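GphF (Cystobacter violaceus, PDB 6MFC) probably acts as a decarboxylase built on the GNAT fold, working in the initiation of polyketide biosynthesis. Local coordinates at residues H26-D35 and V62-L73. Residues are numbered along the deposited sequence; the frame is centred on the assembly and turned at random.
Sequences HRIRHARPSD and VTTEPRGCWVLL
Arg29 and Val71 form the firm centre of an antiparallel pairing between strands 27-30 and 70-73, bonded in both directions: Val71 N gives to Arg29 O at 2.8 Å, and Arg29 N returns a longer bond to Val71 O. Leu73 N adds another to Arg27 O. Where the pairing ends, Cys69 O is gripped twice, by Ala31 N at 2.8 Å and by His30 ND1 at 3.2 Å, the two donors arriving from opposite faces of the carbonyl plane. Histidine suits this place because its ring nitrogen can donate in the ring plane. With CG beside its own backbone N and anti to the carbonyl carbon (chi1 -81°), the ring turns back toward Cys69 and Trp70. Its ND1-CE1 side comes over the rim of one indole face, the planes inclined at 33°, while Arg67 CA makes a CH-pi contact 3.9 Å from the imidazole centroid.

Within the GNAT fold this is the outer edge of the central mixed sheet: strand 27-30 is outermost, and strand 70-74 pairs on its far side with strand 77-87. Long Leu72 reaches Ile28 CG1 with CD1 (3.6 Å) on the face covered by helix 128-140. The opposite face carries Val71 and Leu73, flanked by Arg29 and Arg27; Leu73 lies alongside Arg27. Just past the strand, small Ala31 CB fills the corner between Cys69 CB, Val71 CG1 and Val62 CG2 at the end of helix 55-64.

Beta-branched Val71 sets CG2 over the centre of the Arg29 guanidinium, brought there by a chi1 of 60° and then an extended chain. Arg29 NH2 salt-bridges Asp35 OD2 at 2.6 Å from above the carboxylate plane, not as a flat two-pronged pair. Arg32 NH1 covers the other guanidinium face; its NH2 has only a long, charge-only pairing with Asp35 OD1, and the carboxylate would probably offset both positive groups.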
loop_
_atom_site.group_PDB
_atom_site.type_symbol
_atom_site.label_atom_id
_atom_site.label_comp_id
_atom_site.label_asym_id
_atom_site.label_seq_id
_atom_site.Cartn_x
_atom_site.Cartn_y
_atom_site.Cartn_z
ATOM N N HIS A 26 22.031 0.220 4.038
ATOM C CA HIS A 26 20.684 -0.324 3.902
ATOM C C HIS A 26 20.704 -1.848 3.961
ATOM O O HIS A 26 21.666 -2.482 3.527
ATOM C CB HIS A 26 20.046 0.139 2.592
ATOM C CG HIS A 26 20.527 -0.612 1.389
ATOM N ND1 HIS A 26 21.864 -0.773 1.099
ATOM C CD2 HIS A 26 19.850 -1.250 0.406
ATOM C CE1 HIS A 26 21.990 -1.477 -0.012
ATOM N NE2 HIS A 26 20.782 -1.779 -0.453
ATOM N N ARG A 27 19.638 -2.428 4.507
ATOM C CA ARG A 27 19.484 -3.876 4.551
ATOM C C ARG A 27 18.003 -4.211 4.619
ATOM O O ARG A 27 17.286 -3.685 5.475
ATOM C CB ARG A 27 20.223 -4.486 5.747
ATOM C CG ARG A 27 19.862 -5.942 6.004
ATOM C CD ARG A 27 20.805 -6.594 7.002
ATOM N NE ARG A 27 20.368 -7.942 7.357
ATOM C CZ ARG A 27 19.742 -8.252 8.487
ATOM N NH1 ARG A 27 19.484 -7.310 9.383
ATOM N NH2 ARG A 27 19.378 -9.505 8.727
ATOM N N ILE A 28 17.554 -5.080 3.719
ATOM C CA ILE A 28 16.160 -5.502 3.648
ATOM C C ILE A 28 16.081 -6.968 4.044
ATOM O O ILE A 28 16.846 -7.798 3.538
ATOM C CB ILE A 28 15.572 -5.271 2.245
ATOM C CG1 ILE A 28 15.371 -3.775 1.994
ATOM C CG2 ILE A 28 14.263 -6.027 2.082
ATOM C CD1 ILE A 28 14.787 -3.453 0.636
ATOM N N ARG A 29 15.165 -7.284 4.956
ATOM C CA ARG A 29 14.955 -8.648 5.415
ATOM C C ARG A 29 13.471 -8.851 5.680
ATOM O O ARG A 29 12.691 -7.897 5.732
ATOM C CB ARG A 29 15.775 -8.953 6.675
ATOM C CG ARG A 29 15.452 -8.054 7.858
ATOM C CD ARG A 29 16.064 -8.591 9.143
ATOM N NE ARG A 29 15.766 -7.735 10.288
ATOM C CZ ARG A 29 14.648 -7.804 11.004
ATOM N NH1 ARG A 29 13.710 -8.688 10.692
ATOM N NH2 ARG A 29 14.465 -6.985 12.030
ATOM N N HIS A 30 13.082 -10.114 5.849
ATOM C CA HIS A 30 11.693 -10.423 6.156
ATOM C C HIS A 30 11.315 -9.888 7.533
ATOM O O HIS A 30 12.141 -9.815 8.448
ATOM C CB HIS A 30 11.451 -11.934 6.105
ATOM C CG HIS A 30 11.259 -12.471 4.722
ATOM N ND1 HIS A 30 10.346 -11.940 3.837
ATOM C CD2 HIS A 30 11.854 -13.502 4.074
ATOM C CE1 HIS A 30 10.392 -12.614 2.701
ATOM N NE2 HIS A 30 11.298 -13.568 2.820
ATOM N N ALA A 31 10.051 -9.506 7.672
ATOM C CA ALA A 31 9.554 -9.056 8.963
ATOM C C ALA A 31 9.416 -10.240 9.911
ATOM O O ALA A 31 8.976 -11.324 9.517
ATOM C CB ALA A 31 8.210 -8.347 8.803
ATOM N N ARG A 32 9.815 -10.034 11.163
ATOM C CA ARG A 32 9.691 -11.040 12.201
ATOM C C ARG A 32 8.753 -10.542 13.294
ATOM O O ARG A 32 8.622 -9.330 13.497
ATOM C CB ARG A 32 11.053 -11.382 12.820
ATOM C CG ARG A 32 12.122 -11.793 11.819
ATOM C CD ARG A 32 13.388 -12.247 12.532
ATOM N NE ARG A 32 13.933 -11.210 13.404
ATOM C CZ ARG A 32 15.019 -10.493 13.127
ATOM N NH1 ARG A 32 15.688 -10.704 12.002
ATOM N NH2 ARG A 32 15.441 -9.570 13.981
ATOM N N PRO A 33 8.083 -11.447 14.012
ATOM C CA PRO A 33 7.196 -11.005 15.101
ATOM C C PRO A 33 7.904 -10.204 16.182
ATOM O O PRO A 33 7.235 -9.481 16.932
ATOM C CB PRO A 33 6.638 -12.324 15.656
ATOM C CG PRO A 33 6.740 -13.282 14.518
ATOM C CD PRO A 33 7.989 -12.899 13.777
ATOM N N SER A 34 9.234 -10.304 16.283
ATOM C CA SER A 34 9.977 -9.518 17.265
ATOM C C SER A 34 10.022 -8.040 16.894
ATOM O O SER A 34 10.167 -7.186 17.776
ATOM C CB SER A 34 11.396 -10.069 17.408
ATOM O OG SER A 34 11.642 -11.088 16.454
ATOM N N ASP A 35 9.901 -7.718 15.609
ATOM C CA ASP A 35 9.930 -6.339 15.142
ATOM C C ASP A 35 8.620 -5.604 15.381
ATOM O O ASP A 35 8.472 -4.468 14.917
ATOM C CB ASP A 35 10.267 -6.300 13.652
ATOM C CG ASP A 35 11.466 -7.152 13.309
ATOM O OD1 ASP A 35 12.033 -7.778 14.228
ATOM O OD2 ASP A 35 11.841 -7.200 12.119
ATOM N N VAL A 62 2.127 -10.030 9.504
ATOM C CA VAL A 62 3.434 -10.679 9.512
ATOM C C VAL A 62 3.294 -12.181 9.722
ATOM O O VAL A 62 4.036 -12.972 9.127
ATOM C CB VAL A 62 4.339 -10.035 10.578
ATOM C CG1 VAL A 62 5.672 -10.759 10.661
ATOM C CG2 VAL A 62 4.548 -8.561 10.266
ATOM N N THR A 63 2.340 -12.602 10.552
ATOM C CA THR A 63 2.179 -14.021 10.839
ATOM C C THR A 63 1.350 -14.755 9.791
ATOM O O THR A 63 1.477 -15.978 9.671
ATOM C CB THR A 63 1.547 -14.203 12.218
ATOM O OG1 THR A 63 0.245 -13.603 12.233
ATOM C CG2 THR A 63 2.416 -13.550 13.284
ATOM N N THR A 64 0.515 -14.047 9.028
ATOM C CA THR A 64 -0.293 -14.711 8.009
ATOM C C THR A 64 0.518 -14.981 6.747
ATOM O O THR A 64 0.479 -16.090 6.200
ATOM C CB THR A 64 -1.526 -13.869 7.679
ATOM O OG1 THR A 64 -2.311 -13.691 8.867
ATOM C CG2 THR A 64 -2.372 -14.545 6.612
ATOM N N GLU A 65 1.257 -13.979 6.270
ATOM C CA GLU A 65 2.143 -14.105 5.115
ATOM C C GLU A 65 3.559 -13.813 5.598
ATOM O O GLU A 65 4.077 -12.703 5.398
ATOM C CB GLU A 65 1.731 -13.159 3.988
ATOM C CG GLU A 65 2.302 -13.515 2.626
ATOM C CD GLU A 65 1.430 -14.495 1.867
ATOM O OE1 GLU A 65 0.190 -14.428 2.015
ATOM O OE2 GLU A 65 1.980 -15.334 1.124
ATOM N N PRO A 66 4.214 -14.783 6.247
ATOM C CA PRO A 66 5.538 -14.500 6.831
ATOM C C PRO A 66 6.588 -14.126 5.804
ATOM O O PRO A 66 7.393 -13.220 6.052
ATOM C CB PRO A 66 5.885 -15.811 7.553
ATOM C CG PRO A 66 4.574 -16.502 7.753
ATOM C CD PRO A 66 3.757 -16.147 6.553
ATOM N N ARG A 67 6.610 -14.799 4.652
ATOM C CA ARG A 67 7.552 -14.481 3.587
ATOM C C ARG A 67 6.991 -13.470 2.594
ATOM O O ARG A 67 7.415 -13.445 1.431
ATOM C CB ARG A 67 7.989 -15.760 2.870
ATOM C CG ARG A 67 8.829 -16.681 3.742
ATOM C CD ARG A 67 9.664 -17.648 2.917
ATOM N NE ARG A 67 8.960 -18.891 2.621
ATOM C CZ ARG A 67 9.516 -19.933 2.010
ATOM N NH1 ARG A 67 10.785 -19.878 1.630
ATOM N NH2 ARG A 67 8.807 -21.029 1.781
ATOM N N GLY A 68 6.050 -12.634 3.026
ATOM C CA GLY A 68 5.497 -11.599 2.177
ATOM C C GLY A 68 5.537 -10.234 2.831
ATOM O O GLY A 68 4.830 -9.313 2.413
ATOM N N CYS A 69 6.362 -10.095 3.866
ATOM C CA CYS A 69 6.540 -8.832 4.568
ATOM C C CYS A 69 8.027 -8.578 4.748
ATOM O O CYS A 69 8.773 -9.487 5.126
ATOM C CB CYS A 69 5.826 -8.846 5.925
ATOM S SG CYS A 69 4.031 -9.072 5.820
ATOM N N TRP A 70 8.459 -7.348 4.469
ATOM C CA TRP A 70 9.860 -6.973 4.564
ATOM C C TRP A 70 10.014 -5.692 5.369
ATOM O O TRP A 70 9.100 -4.867 5.441
ATOM C CB TRP A 70 10.493 -6.773 3.181
ATOM C CG TRP A 70 10.541 -8.012 2.353
ATOM C CD1 TRP A 70 11.596 -8.865 2.215
ATOM C CD2 TRP A 70 9.489 -8.537 1.537
ATOM N NE1 TRP A 70 11.266 -9.892 1.363
ATOM C CE2 TRP A 70 9.977 -9.713 0.935
ATOM C CE3 TRP A 70 8.182 -8.127 1.258
ATOM C CZ2 TRP A 70 9.203 -10.484 0.071
ATOM C CZ3 TRP A 70 7.416 -8.893 0.400
ATOM C CH2 TRP A 70 7.927 -10.058 -0.183
ATOM N N VAL A 71 11.191 -5.534 5.968
ATOM C CA VAL A 71 11.567 -4.312 6.660
ATOM C C VAL A 71 12.853 -3.787 6.039
ATOM O O VAL A 71 13.684 -4.553 5.540
ATOM C CB VAL A 71 11.743 -4.527 8.179
ATOM C CG1 VAL A 71 10.415 -4.895 8.821
ATOM C CG2 VAL A 71 12.785 -5.602 8.446
ATOM N N LEU A 72 13.005 -2.467 6.056
ATOM C CA LEU A 72 14.214 -1.807 5.587
ATOM C C LEU A 72 14.932 -1.192 6.780
ATOM O O LEU A 72 14.330 -0.441 7.554
ATOM C CB LEU A 72 13.891 -0.736 4.542
ATOM C CG LEU A 72 15.051 0.146 4.071
ATOM C CD1 LEU A 72 16.249 -0.690 3.649
ATOM C CD2 LEU A 72 14.601 1.033 2.928
ATOM N N LEU A 73 16.214 -1.515 6.923
ATOM C CA LEU A 73 17.010 -1.076 8.060
ATOM C C LEU A 73 17.955 0.041 7.640
ATOM O O LEU A 73 18.696 -0.100 6.662
ATOM C CB LEU A 73 17.808 -2.241 8.647
ATOM C CG LEU A 73 16.998 -3.426 9.170
ATOM C CD1 LEU A 73 17.917 -4.447 9.806
ATOM C CD2 LEU A 73 15.954 -2.953 10.159
#